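Side-chain contacts in alpha-/beta-galactoside alpha-2,3-sialyltransferase (Photobacterium phosphoreum, PDB 2ZWI), which probably transfers sialic acid from CMP-sialic acid to the 3-position of terminal alpha- or beta-linked galactose, releasing CMP: residues Ile238-Asn243 with Ser324-Leu329; Ala247-Gln252 with Gln288-Ala293; Asp254-Ala259 with Asp292-Ile297; Ser264-Asn269 with Asp365-Ser370. All blocks are in the same frame, centred on the assembly; numbering follows the deposited sequence.

All four contacts belong to the half of the molecule built on the six-stranded parallel sheet. Contacts 1, 2 and 3 are buried, whereas contact 4 lies at the surface, away from the known sites. Contacts 2 and 3 hold the same two helices, 249-259 and 287-294, with centres only 8 Å apart: the first uses alanine, isoleucine and the flank of a glutamine, the second a histidine face and a leucine-methionine pair. Contact 1 joins strand 236-240 to helix 325-328 through aliphatic and phenyl groups and adds polar grips on the nucleotide. Contact 4 ties a loop to edge strand 366-368, mixing a lysine chain with polar atoms.

Contact 1. Residues Ile238-Asn243 with Ser324-Leu329; sequences IFIGTN and SVFFSL. With C5P (cytidine-5'-monophosphate), chain C.
Ile240 meets Val325 and Phe326 where strand 236-240 of a Rossmann-like sheet, part of a GT-B fold, faces the short helix 325-328 beside the nucleotide site. The tight part is wholly apolar. Ile240 CD1 and Val325 CG1 approach tip to tip at 4.1 Å, while the Phe326 ring slides past in the opposite direction and brings its CZ to 3.8 Å from Ile240 CG1. Phe305 packs on Ile240 and Val325, and Met355 and Val318 close around Phe326.

Ile240 CG1 turns to the protein; with CG1 anti to the carbonyl carbon (chi1 -58°), CG2 falls anti to the backbone N and reaches over the amino end of the cytosine, 3.5 Å from C5P N4. Val325 splits in the same manner: its CG2 sits over the same face of the base, 3.5 Å from C5P N1. The pair thus forms an apolar wall along one face of the pyrimidine.

Away from that wall the nucleotide, not protein, bridges the segments. Gly241 O accepts from C5P N4 at 2.9 Å, which recognises the amino group of cytosine. At the phosphate end, where the two segments no longer touch, a glycerol molecule, probably from the crystallisation liquor, bonds to the Ser324 hydroxyl, as does Ser114 N. There Ser324 grips one phosphate oxygen twice: its N donates to C5P O1P almost straight (164°), and its OG lies 2.6 Å from that atom.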
loop_
_atom_site.group_PDB
_atom_site.type_symbol
_atom_site.label_atom_id
_atom_site.label_comp_id
_atom_site.label_asym_id
_atom_site.label_seq_id
_atom_site.Cartn_x
_atom_site.Cartn_y
_atom_site.Cartn_z
ATOM N N ILE A 238 6.324 13.439 13.176
ATOM C CA ILE A 238 4.939 12.966 13.027
ATOM C C ILE A 238 4.705 11.686 13.829
ATOM O O ILE A 238 5.420 10.688 13.652
ATOM C CB ILE A 238 4.554 12.719 11.547
ATOM C CG1 ILE A 238 4.717 14.003 10.724
ATOM C CG2 ILE A 238 3.111 12.163 11.444
ATOM C CD1 ILE A 238 4.371 13.834 9.235
ATOM N N PHE A 239 3.715 11.740 14.727
ATOM C CA PHE A 239 3.234 10.564 15.431
ATOM C C PHE A 239 2.219 9.859 14.562
ATOM O O PHE A 239 1.211 10.468 14.192
ATOM C CB PHE A 239 2.553 10.940 16.753
ATOM C CG PHE A 239 2.139 9.742 17.571
ATOM C CD1 PHE A 239 3.036 9.156 18.460
ATOM C CD2 PHE A 239 0.852 9.206 17.459
ATOM C CE1 PHE A 239 2.662 8.037 19.223
ATOM C CE2 PHE A 239 0.469 8.079 18.206
ATOM C CZ PHE A 239 1.379 7.495 19.081
ATOM N N ILE A 240 2.491 8.587 14.247
ATOM C CA ILE A 240 1.594 7.752 13.444
ATOM C C ILE A 240 0.564 7.073 14.343
ATOM O O ILE A 240 0.875 6.132 15.060
ATOM C CB ILE A 240 2.379 6.680 12.607
ATOM C CG1 ILE A 240 3.399 7.343 11.669
ATOM C CG2 ILE A 240 1.421 5.742 11.823
ATOM C CD1 ILE A 240 2.830 8.501 10.858
ATOM N N GLY A 241 -0.668 7.567 14.294
ATOM C CA GLY A 241 -1.748 7.029 15.100
ATOM C C GLY A 241 -2.340 5.738 14.557
ATOM O O GLY A 241 -2.154 5.386 13.384
ATOM N N THR A 242 -3.064 5.032 15.424
ATOM C CA THR A 242 -3.784 3.839 15.010
ATOM C C THR A 242 -5.272 3.990 15.374
ATOM O O THR A 242 -5.704 5.082 15.757
ATOM C CB THR A 242 -3.137 2.540 15.581
ATOM O OG1 THR A 242 -3.744 1.400 14.970
ATOM C CG2 THR A 242 -3.305 2.452 17.110
ATOM N N ASN A 243 -6.050 2.914 15.242
ATOM C CA ASN A 243 -7.449 2.933 15.671
ATOM C C ASN A 243 -7.713 1.957 16.838
ATOM O O ASN A 243 -6.794 1.259 17.308
ATOM C CB ASN A 243 -8.401 2.694 14.481
ATOM C CG ASN A 243 -8.112 1.397 13.749
ATOM O OD1 ASN A 243 -7.968 0.342 14.362
ATOM N ND2 ASN A 243 -8.026 1.468 12.427
ATOM N N SER A 324 0.991 -0.125 8.396
ATOM C CA SER A 324 1.457 -0.191 7.008
ATOM C C SER A 324 2.230 1.050 6.566
ATOM O O SER A 324 3.072 0.961 5.673
ATOM C CB SER A 324 0.285 -0.407 6.050
ATOM O OG SER A 324 -0.457 -1.555 6.414
ATOM N N VAL A 325 1.939 2.196 7.184
ATOM C CA VAL A 325 2.625 3.472 6.875
ATOM C C VAL A 325 4.155 3.343 6.876
ATOM O O VAL A 325 4.830 3.843 5.968
ATOM C CB VAL A 325 2.209 4.603 7.864
ATOM C CG1 VAL A 325 3.171 5.797 7.783
ATOM C CG2 VAL A 325 0.791 5.054 7.592
ATOM N N PHE A 326 4.695 2.662 7.886
ATOM C CA PHE A 326 6.145 2.516 8.025
ATOM C C PHE A 326 6.798 1.706 6.897
ATOM O O PHE A 326 8.000 1.816 6.701
ATOM C CB PHE A 326 6.515 1.899 9.382
ATOM C CG PHE A 326 6.118 2.738 10.578
ATOM C CD1 PHE A 326 6.945 3.771 11.037
ATOM C CD2 PHE A 326 4.934 2.474 11.265
ATOM C CE1 PHE A 326 6.586 4.536 12.168
ATOM C CE2 PHE A 326 4.569 3.223 12.386
ATOM C CZ PHE A 326 5.391 4.264 12.840
ATOM N N PHE A 327 6.013 0.902 6.167
ATOM C CA PHE A 327 6.521 0.108 5.030
ATOM C C PHE A 327 6.812 0.933 3.775
ATOM O O PHE A 327 7.674 0.561 2.972
ATOM C CB PHE A 327 5.553 -1.025 4.673
ATOM C CG PHE A 327 5.581 -2.178 5.638
ATOM C CD1 PHE A 327 6.375 -3.296 5.385
ATOM C CD2 PHE A 327 4.811 -2.150 6.801
ATOM C CE1 PHE A 327 6.403 -4.365 6.284
ATOM C CE2 PHE A 327 4.839 -3.222 7.704
ATOM C CZ PHE A 327 5.632 -4.324 7.442
ATOM N N SER A 328 6.093 2.034 3.590
ATOM C CA SER A 328 6.308 2.889 2.415
ATOM C C SER A 328 7.130 4.138 2.732
ATOM O O SER A 328 7.533 4.877 1.825
ATOM C CB SER A 328 4.978 3.275 1.768
ATOM O OG SER A 328 4.164 3.991 2.671
ATOM N N LEU A 329 7.375 4.370 4.018
ATOM C CA LEU A 329 8.130 5.528 4.458
ATOM C C LEU A 329 9.569 5.437 3.954
ATOM O O LEU A 329 10.213 4.404 4.123
ATOM C CB LEU A 329 8.111 5.604 5.986
ATOM C CG LEU A 329 8.562 6.891 6.661
ATOM C CD1 LEU A 329 7.615 8.023 6.330
ATOM C CD2 LEU A 329 8.632 6.674 8.147
HETATM O O3P C5P C . -2.136 1.070 10.026
HETATM P P C5P C . -2.719 0.359 8.866
HETATM O O1P C5P C . -1.821 -0.794 8.534
HETATM O O2P C5P C . -4.165 0.053 9.153
HETATM O "O5'" C5P C . -2.641 1.394 7.651
HETATM C "C5'" C5P C . -3.335 1.180 6.425
HETATM C "C4'" C5P C . -3.305 2.487 5.649
HETATM O "O4'" C5P C . -3.928 3.538 6.413
HETATM C "C3'" C5P C . -1.883 2.981 5.427
HETATM O "O3'" C5P C . -1.305 2.407 4.261
HETATM C "C2'" C5P C . -2.070 4.466 5.259
HETATM O "O2'" C5P C . -2.665 4.753 3.989
HETATM C "C1'" C5P C . -3.179 4.757 6.247
HETATM N N1 C5P C . -2.749 5.302 7.542
HETATM C C2 C5P C . -2.450 6.678 7.619
HETATM N N3 C5P C . -2.102 7.234 8.796
HETATM C C4 C5P C . -2.019 6.481 9.913
HETATM C C5 C5P C . -2.310 5.122 9.875
HETATM C C6 C5P C . -2.683 4.544 8.653
HETATM O O2 C5P C . -2.485 7.390 6.592
HETATM N N4 C5P C . -1.676 7.083 11.075
#

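Contact 2. Residues Ala247-Gln252 with Gln288-Ala293; sequences ATAEQQ and QQIIDA
Ile290 CD1 lies against the flank of Gln252, 3.9 Å from Gln252 CB and equally near the amide carbon, as the two side chains cross obliquely. One turn earlier Ala249 CB rests 4.0 Å from Ile290 CG1, and the small methyl lets the backbones close in until the CA atoms of Ala249 and Ile290 are 6.1 Å apart. Gln289 stretches along the exposed border of the contact in an extended chain; its NE2 is modelled uncomfortably close to Ala249 CB, so its exact place is doubtful. Ile290 gets its reach from CG1 standing anti to the carbonyl carbon (chi1 -53°) and from an extended chi2, which carries CD1 toward the other helix.

The partners belong to helices 249-259 and 287-294, which lie side by side over one face of the parallel sheet in a beta-alpha-beta-alpha-beta run through strands 236-240, 275-279 and 297-299. Phe278 of the middle strand backs Ile290.

Beyond this shell, polar bonds fix the Gln252 amide. Gln252 NE2 donates to Thr248 O at 3.2 Å, nearly straight at 163° but from well above the carbonyl plane, and Gln252 OE1 takes the amide hydrogen of Thr242, next to the nucleotide-binding Gly241. The helix start that carries Ala249 is itself held by its N-cap: Gln251 N donates to Thr248 OG1 at 3.1 Å. On the far helix, Gln288 NE2 reaches Asp292 OD1 at 2.8 Å, meeting it from above the carboxylate plane.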
loop_
_atom_site.group_PDB
_atom_site.type_symbol
_atom_site.label_atom_id
_atom_site.label_comp_id
_atom_site.label_asym_id
_atom_site.label_seq_id
_atom_site.Cartn_x
_atom_site.Cartn_y
_atom_site.Cartn_z
ATOM N N ALA A 247 -5.150 0.035 19.564
ATOM C CA ALA A 247 -4.855 0.798 20.793
ATOM C C ALA A 247 -5.981 1.746 21.212
ATOM O O ALA A 247 -6.813 2.156 20.400
ATOM C CB ALA A 247 -3.527 1.573 20.655
ATOM N N THR A 248 -6.002 2.096 22.491
ATOM C CA THR A 248 -6.959 3.080 22.975
ATOM C C THR A 248 -6.346 4.466 22.810
ATOM O O THR A 248 -5.146 4.581 22.561
ATOM C CB THR A 248 -7.295 2.848 24.450
ATOM O OG1 THR A 248 -6.119 3.054 25.232
ATOM C CG2 THR A 248 -7.823 1.413 24.670
ATOM N N ALA A 249 -7.162 5.510 22.965
ATOM C CA ALA A 249 -6.647 6.869 22.924
ATOM C C ALA A 249 -5.698 7.121 24.111
ATOM O O ALA A 249 -4.607 7.661 23.935
ATOM C CB ALA A 249 -7.786 7.871 22.895
ATOM N N GLU A 250 -6.114 6.702 25.310
ATOM C CA GLU A 250 -5.280 6.808 26.516
ATOM C C GLU A 250 -3.884 6.210 26.319
ATOM O O GLU A 250 -2.887 6.804 26.731
ATOM C CB GLU A 250 -5.973 6.130 27.711
ATOM C CG GLU A 250 -5.265 6.335 29.056
ATOM C CD GLU A 250 -5.895 5.534 30.196
ATOM O OE1 GLU A 250 -5.738 5.940 31.379
ATOM O OE2 GLU A 250 -6.549 4.499 29.909
ATOM N N GLN A 251 -3.802 5.040 25.684
ATOM C CA GLN A 251 -2.503 4.370 25.513
ATOM C C GLN A 251 -1.583 5.174 24.594
ATOM O O GLN A 251 -0.390 5.311 24.867
ATOM C CB GLN A 251 -2.683 2.948 25.008
ATOM C CG GLN A 251 -3.232 1.974 26.066
ATOM C CD GLN A 251 -3.729 0.675 25.454
ATOM O OE1 GLN A 251 -3.980 -0.300 26.165
ATOM N NE2 GLN A 251 -3.871 0.652 24.130
ATOM N N GLN A 252 -2.158 5.741 23.532
ATOM C CA GLN A 252 -1.420 6.635 22.641
ATOM C C GLN A 252 -1.017 7.975 23.303
ATOM O O GLN A 252 0.081 8.480 23.059
ATOM C CB GLN A 252 -2.199 6.846 21.341
ATOM C CG GLN A 252 -2.234 5.558 20.498
ATOM C CD GLN A 252 -3.187 5.618 19.337
ATOM O OE1 GLN A 252 -2.835 6.083 18.255
ATOM N NE2 GLN A 252 -4.399 5.113 19.544
ATOM N N GLN A 288 -9.186 13.633 18.166
ATOM C CA GLN A 288 -9.230 14.913 18.876
ATOM C C GLN A 288 -8.786 14.794 20.343
ATOM O O GLN A 288 -8.127 15.703 20.851
ATOM C CB GLN A 288 -10.605 15.585 18.758
ATOM C CG GLN A 288 -10.574 17.109 19.019
ATOM C CD GLN A 288 -9.634 17.856 18.072
ATOM O OE1 GLN A 288 -9.758 17.761 16.852
ATOM N NE2 GLN A 288 -8.691 18.600 18.639
ATOM N N GLN A 289 -9.127 13.680 20.999
ATOM C CA GLN A 289 -8.714 13.401 22.385
ATOM C C GLN A 289 -7.185 13.386 22.545
ATOM O O GLN A 289 -6.634 13.970 23.492
ATOM C CB GLN A 289 -9.250 12.045 22.857
ATOM C CG GLN A 289 -10.771 11.892 22.924
ATOM C CD GLN A 289 -11.201 10.553 23.520
ATOM O OE1 GLN A 289 -12.319 10.408 24.027
ATOM N NE2 GLN A 289 -10.315 9.582 23.475
ATOM N N ILE A 290 -6.517 12.684 21.630
ATOM C CA ILE A 290 -5.057 12.583 21.614
ATOM C C ILE A 290 -4.423 13.945 21.300
ATOM O O ILE A 290 -3.527 14.396 22.024
ATOM C CB ILE A 290 -4.560 11.501 20.604
ATOM C CG1 ILE A 290 -5.251 10.143 20.850
ATOM C CG2 ILE A 290 -3.038 11.361 20.670
ATOM C CD1 ILE A 290 -4.993 9.096 19.768
ATOM N N ILE A 291 -4.909 14.596 20.237
ATOM C CA ILE A 291 -4.384 15.883 19.753
ATOM C C ILE A 291 -4.452 16.982 20.814
ATOM O O ILE A 291 -3.540 17.802 20.933
ATOM C CB ILE A 291 -5.115 16.352 18.452
ATOM C CG1 ILE A 291 -4.655 15.533 17.249
ATOM C CG2 ILE A 291 -4.866 17.835 18.169
ATOM C CD1 ILE A 291 -5.597 15.627 16.047
ATOM N N ASP A 292 -5.532 16.983 21.581
ATOM C CA ASP A 292 -5.749 17.999 22.598
ATOM C C ASP A 292 -4.836 17.774 23.783
ATOM O O ASP A 292 -4.245 18.727 24.305
ATOM C CB ASP A 292 -7.208 17.982 23.067
ATOM C CG ASP A 292 -8.155 18.602 22.055
ATOM O OD1 ASP A 292 -7.681 19.288 21.112
ATOM O OD2 ASP A 292 -9.382 18.405 22.216
ATOM N N ALA A 293 -4.715 16.512 24.198
ATOM C CA ALA A 293 -3.922 16.159 25.373
ATOM C C ALA A 293 -2.453 16.520 25.196
ATOM O O ALA A 293 -1.727 16.670 26.195
ATOM C CB ALA A 293 -4.080 14.686 25.708
#

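Contact 3. Residues Asp254-Ala259 with Asp292-Ile297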
loop_
_atom_site.group_PDB
_atom_site.type_symbol
_atom_site.label_atom_id
_atom_site.label_comp_id
_atom_site.label_asym_id
_atom_site.label_seq_id
_atom_site.Cartn_x
_atom_site.Cartn_y
_atom_site.Cartn_z
ATOM N N ASP A 254 -0.458 8.255 26.524
ATOM C CA ASP A 254 0.605 7.818 27.437
ATOM C C ASP A 254 1.960 7.636 26.734
ATOM O O ASP A 254 3.007 8.044 27.264
ATOM C CB ASP A 254 0.209 6.523 28.151
ATOM C CG ASP A 254 -0.876 6.729 29.218
ATOM O OD1 ASP A 254 -1.401 5.698 29.692
ATOM O OD2 ASP A 254 -1.206 7.891 29.587
ATOM N N ILE A 255 1.925 7.020 25.552
ATOM C CA ILE A 255 3.114 6.869 24.692
ATOM C C ILE A 255 3.718 8.231 24.376
ATOM O O ILE A 255 4.926 8.395 24.421
ATOM C CB ILE A 255 2.804 6.141 23.360
ATOM C CG1 ILE A 255 2.503 4.665 23.601
ATOM C CG2 ILE A 255 3.990 6.252 22.366
ATOM C CD1 ILE A 255 1.731 4.021 22.480
ATOM N N LEU A 256 2.876 9.193 24.032
ATOM C CA LEU A 256 3.348 10.543 23.749
ATOM C C LEU A 256 3.929 11.260 24.976
ATOM O O LEU A 256 4.884 12.047 24.832
ATOM C CB LEU A 256 2.258 11.375 23.098
ATOM C CG LEU A 256 2.152 11.115 21.605
ATOM C CD1 LEU A 256 0.746 11.483 21.117
ATOM C CD2 LEU A 256 3.251 11.848 20.837
ATOM N N THR A 257 3.391 10.994 26.169
ATOM C CA THR A 257 3.989 11.622 27.353
ATOM C C THR A 257 5.326 10.988 27.726
ATOM O O THR A 257 6.231 11.696 28.128
ATOM C CB THR A 257 3.058 11.840 28.603
ATOM O OG1 THR A 257 3.504 11.070 29.735
ATOM C CG2 THR A 257 1.615 11.639 28.318
ATOM N N GLU A 258 5.461 9.672 27.542
ATOM C CA GLU A 258 6.745 9.003 27.721
ATOM C C GLU A 258 7.795 9.489 26.703
ATOM O O GLU A 258 8.954 9.753 27.059
ATOM C CB GLU A 258 6.569 7.483 27.640
ATOM C CG GLU A 258 7.766 6.673 28.172
ATOM C CD GLU A 258 8.005 6.863 29.667
ATOM O OE1 GLU A 258 9.123 6.572 30.137
ATOM O OE2 GLU A 258 7.082 7.308 30.373
ATOM N N ALA A 259 7.390 9.608 25.443
ATOM C CA ALA A 259 8.277 10.084 24.371
ATOM C C ALA A 259 8.809 11.491 24.615
ATOM O O ALA A 259 9.933 11.813 24.227
ATOM C CB ALA A 259 7.565 10.013 23.014
ATOM N N ASP A 292 -5.532 16.983 21.581
ATOM C CA ASP A 292 -5.749 17.999 22.598
ATOM C C ASP A 292 -4.836 17.774 23.783
ATOM O O ASP A 292 -4.245 18.727 24.305
ATOM C CB ASP A 292 -7.208 17.982 23.067
ATOM C CG ASP A 292 -8.155 18.602 22.055
ATOM O OD1 ASP A 292 -7.681 19.288 21.112
ATOM O OD2 ASP A 292 -9.382 18.405 22.216
ATOM N N ALA A 293 -4.715 16.512 24.198
ATOM C CA ALA A 293 -3.922 16.159 25.373
ATOM C C ALA A 293 -2.453 16.520 25.196
ATOM O O ALA A 293 -1.727 16.670 26.195
ATOM C CB ALA A 293 -4.080 14.686 25.708
ATOM N N HIS A 294 -2.025 16.680 23.939
ATOM C CA HIS A 294 -0.623 16.963 23.638
ATOM C C HIS A 294 -0.291 18.223 22.820
ATOM O O HIS A 294 0.883 18.470 22.511
ATOM C CB HIS A 294 0.074 15.723 23.083
ATOM C CG HIS A 294 0.313 14.675 24.118
ATOM N ND1 HIS A 294 1.213 14.845 25.149
ATOM C CD2 HIS A 294 -0.254 13.462 24.310
ATOM C CE1 HIS A 294 1.201 13.775 25.921
ATOM N NE2 HIS A 294 0.323 12.919 25.431
ATOM N N ASN A 295 -1.303 19.020 22.495
ATOM C CA ASN A 295 -1.118 20.225 21.677
ATOM C C ASN A 295 -0.308 19.967 20.412
ATOM O O ASN A 295 0.704 20.620 20.148
ATOM C CB ASN A 295 -0.493 21.360 22.492
ATOM C CG ASN A 295 -1.441 21.920 23.516
ATOM O OD1 ASN A 295 -2.634 21.600 23.524
ATOM N ND2 ASN A 295 -0.919 22.762 24.392
ATOM N N MET A 296 -0.778 19.010 19.628
ATOM C CA MET A 296 -0.081 18.603 18.422
ATOM C C MET A 296 -0.718 19.241 17.202
ATOM O O MET A 296 -1.922 19.477 17.172
ATOM C CB MET A 296 -0.111 17.084 18.309
ATOM C CG MET A 296 0.775 16.399 19.345
ATOM S SD MET A 296 0.653 14.626 19.244
ATOM C CE MET A 296 -1.077 14.396 19.587
ATOM N N ILE A 297 0.097 19.517 16.195
ATOM C CA ILE A 297 -0.414 19.993 14.915
ATOM C C ILE A 297 -1.114 18.833 14.193
ATOM O O ILE A 297 -0.493 17.822 13.882
ATOM C CB ILE A 297 0.715 20.577 14.027
ATOM C CG1 ILE A 297 1.448 21.706 14.761
ATOM C CG2 ILE A 297 0.160 21.059 12.693
ATOM C CD1 ILE A 297 2.516 22.380 13.926
#
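Leu256 CB lies over one face of the His294 imidazole in a CH-pi contact, 3.6 Å from the ring centroid and displaced toward the rim on which NE2 and CD2 sit. Thr257 comes to the same ring differently, at its edge and near its plane, with the two side chains crossing at about a right angle. Its CG2 is only 3.2 Å from His294 CE1, and chi1 of Thr257 (116°) is far from a staggered value, so this spot is either strained or imprecisely modelled. On the sheet side, Leu256 CD1 meets Met296 SD at 3.7 Å, tip to tip; Met296 bends at chi3 (-61°), which also brings its CE alongside that methyl.

These residues join the later half of helix 249-259 to the end of helix 287-294, where a Schellman motif at Asn295 turns the chain into strand 297-299. From the sheet, Phe239 packs on Leu256 and Phe278 on Met296.

Ile253 O is hydrogen-bonded to His294 NE2, and Lys260 NZ forms a weak bond at ND1. A proton on NE2 and a neutral imidazole would fit both partners, with the bond to Ile253 O helping to fix the ring plane against Leu256.

Contact 4. Residues Ser264-Asn269 with Asp365-Ser370; sequences SPIITN and DVKLIS
Ile266, whose methyl packs on Lys367, has its backbone held by a hydroxyl that three groups grip: Ser264 OG accepts from Ile266 N at 3.0 Å and from Ile267 N at 2.8 Å, and also bonds to the Glu258 carboxylate. The first two bonds form an ST turn and an ST motif that curl the loop after helix 249-259. This loop lies against strand 366-368, an outermost strand of the Rossmann-like parallel sheet, at the surface and away from the nucleotide and zinc sites.

Farther along the loop, Asn269 and Asp365 cross at about a right angle, their amide and carboxylate planes 61° apart. The Asn269 amide is probably turned over as modelled, and turned back it might bond to the carboxylate. Lys336 touches Asn269 from strand 334-340, the neighbour of strand 366-368 in the sheet, while Ile267 packs on Phe337 and Phe339 of the same strand, joining the loop to the sheet.

Lys367 bears the largest share of the contact. Its chain folds twice, at chi2 (72°) and chi4 (66°), which brings its end to the Ile266 carbonyl; the amine is bonded to Asn364 O. Lys367 CE stands implausibly close to Ile266 O, so the amine's approach to that oxygen is doubtful. Nearer the backbone the packing is apolar, for the two side chains cross at a slant and Ile266 CG2, standing anti to its own N, touches Lys367 CG at 3.9 Å.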
loop_
_atom_site.group_PDB
_atom_site.type_symbol
_atom_site.label_atom_id
_atom_site.label_comp_id
_atom_site.label_asym_id
_atom_site.label_seq_id
_atom_site.Cartn_x
_atom_site.Cartn_y
_atom_site.Cartn_z
ATOM N N SER A 264 13.693 8.809 29.237
ATOM C CA SER A 264 12.898 7.601 29.399
ATOM C C SER A 264 13.777 6.368 29.223
ATOM O O SER A 264 14.597 6.328 28.298
ATOM C CB SER A 264 11.752 7.572 28.377
ATOM O OG SER A 264 11.096 6.316 28.389
ATOM N N PRO A 265 13.624 5.363 30.108
ATOM C CA PRO A 265 14.266 4.064 29.896
ATOM C C PRO A 265 13.564 3.214 28.835
ATOM O O PRO A 265 14.105 2.181 28.414
ATOM C CB PRO A 265 14.131 3.384 31.264
ATOM C CG PRO A 265 12.938 3.991 31.867
ATOM C CD PRO A 265 12.882 5.407 31.382
ATOM N N ILE A 266 12.362 3.634 28.442
ATOM C CA ILE A 266 11.529 2.895 27.494
ATOM C C ILE A 266 11.685 3.537 26.132
ATOM O O ILE A 266 12.209 2.925 25.212
ATOM C CB ILE A 266 10.032 2.920 27.913
ATOM C CG1 ILE A 266 9.840 2.194 29.252
ATOM C CG2 ILE A 266 9.156 2.291 26.832
ATOM C CD1 ILE A 266 8.695 2.758 30.112
ATOM N N ILE A 267 11.238 4.779 26.011
ATOM C CA ILE A 267 11.429 5.516 24.776
ATOM C C ILE A 267 12.746 6.299 24.875
ATOM O O ILE A 267 12.758 7.462 25.280
ATOM C CB ILE A 267 10.213 6.422 24.454
ATOM C CG1 ILE A 267 8.918 5.593 24.465
ATOM C CG2 ILE A 267 10.411 7.132 23.103
ATOM C CD1 ILE A 267 7.645 6.394 24.203
ATOM N N THR A 268 13.849 5.641 24.519
ATOM C CA THR A 268 15.184 6.250 24.614
ATOM C C THR A 268 15.407 7.368 23.586
ATOM O O THR A 268 16.138 8.318 23.854
ATOM C CB THR A 268 16.327 5.194 24.555
ATOM O OG1 THR A 268 16.259 4.469 23.324
ATOM C CG2 THR A 268 16.215 4.202 25.729
ATOM N N ASN A 269 14.757 7.254 22.426
ATOM C CA ASN A 269 14.760 8.301 21.394
ATOM C C ASN A 269 13.677 9.331 21.642
ATOM O O ASN A 269 12.545 9.182 21.162
ATOM C CB ASN A 269 14.513 7.706 20.006
ATOM C CG ASN A 269 15.636 6.849 19.525
ATOM O OD1 ASN A 269 15.408 5.856 18.820
ATOM N ND2 ASN A 269 16.864 7.216 19.881
ATOM N N ASP A 365 14.285 -0.231 19.338
ATOM C CA ASP A 365 13.248 0.809 19.281
ATOM C C ASP A 365 11.833 0.229 19.188
ATOM O O ASP A 365 10.844 0.975 19.150
ATOM C CB ASP A 365 13.525 1.776 18.121
ATOM C CG ASP A 365 14.874 2.483 18.248
ATOM O OD1 ASP A 365 15.315 2.744 19.382
ATOM O OD2 ASP A 365 15.496 2.789 17.212
ATOM N N VAL A 366 11.753 -1.100 19.163
ATOM C CA VAL A 366 10.491 -1.830 19.224
ATOM C C VAL A 366 9.963 -1.895 20.667
ATOM O O VAL A 366 10.638 -2.400 21.571
ATOM C CB VAL A 366 10.644 -3.275 18.674
ATOM C CG1 VAL A 366 9.351 -4.078 18.914
ATOM C CG2 VAL A 366 11.036 -3.267 17.184
ATOM N N LYS A 367 8.748 -1.400 20.869
ATOM C CA LYS A 367 8.148 -1.357 22.195
ATOM C C LYS A 367 6.741 -1.960 22.177
ATOM O O LYS A 367 6.068 -1.974 21.140
ATOM C CB LYS A 367 8.138 0.095 22.711
ATOM C CG LYS A 367 9.497 0.606 23.296
ATOM C CD LYS A 367 10.547 0.853 22.216
ATOM C CE LYS A 367 11.878 1.407 22.714
ATOM N NZ LYS A 367 12.674 0.493 23.591
ATOM N N LEU A 368 6.308 -2.481 23.321
ATOM C CA LEU A 368 4.962 -3.035 23.464
ATOM C C LEU A 368 4.099 -2.086 24.286
ATOM O O LEU A 368 4.599 -1.408 25.178
ATOM C CB LEU A 368 4.993 -4.410 24.145
ATOM C CG LEU A 368 5.813 -5.560 23.559
ATOM C CD1 LEU A 368 7.183 -5.600 24.203
ATOM C CD2 LEU A 368 5.097 -6.876 23.784
ATOM N N ILE A 369 2.800 -2.050 23.993
ATOM C CA ILE A 369 1.879 -1.168 24.718
ATOM C C ILE A 369 1.824 -1.528 26.215
ATOM O O ILE A 369 1.579 -0.667 27.063
ATOM C CB ILE A 369 0.464 -1.127 24.061
ATOM C CG1 ILE A 369 0.533 -0.449 22.685
ATOM C CG2 ILE A 369 -0.525 -0.392 24.949
ATOM C CD1 ILE A 369 -0.679 -0.705 21.770
ATOM N N SER A 370 2.087 -2.795 26.524
ATOM C CA SER A 370 2.179 -3.274 27.907
ATOM C C SER A 370 3.383 -2.695 28.668
ATOM O O SER A 370 3.439 -2.776 29.898
ATOM C CB SER A 370 2.245 -4.798 27.918
ATOM O OG SER A 370 3.322 -5.238 27.112
#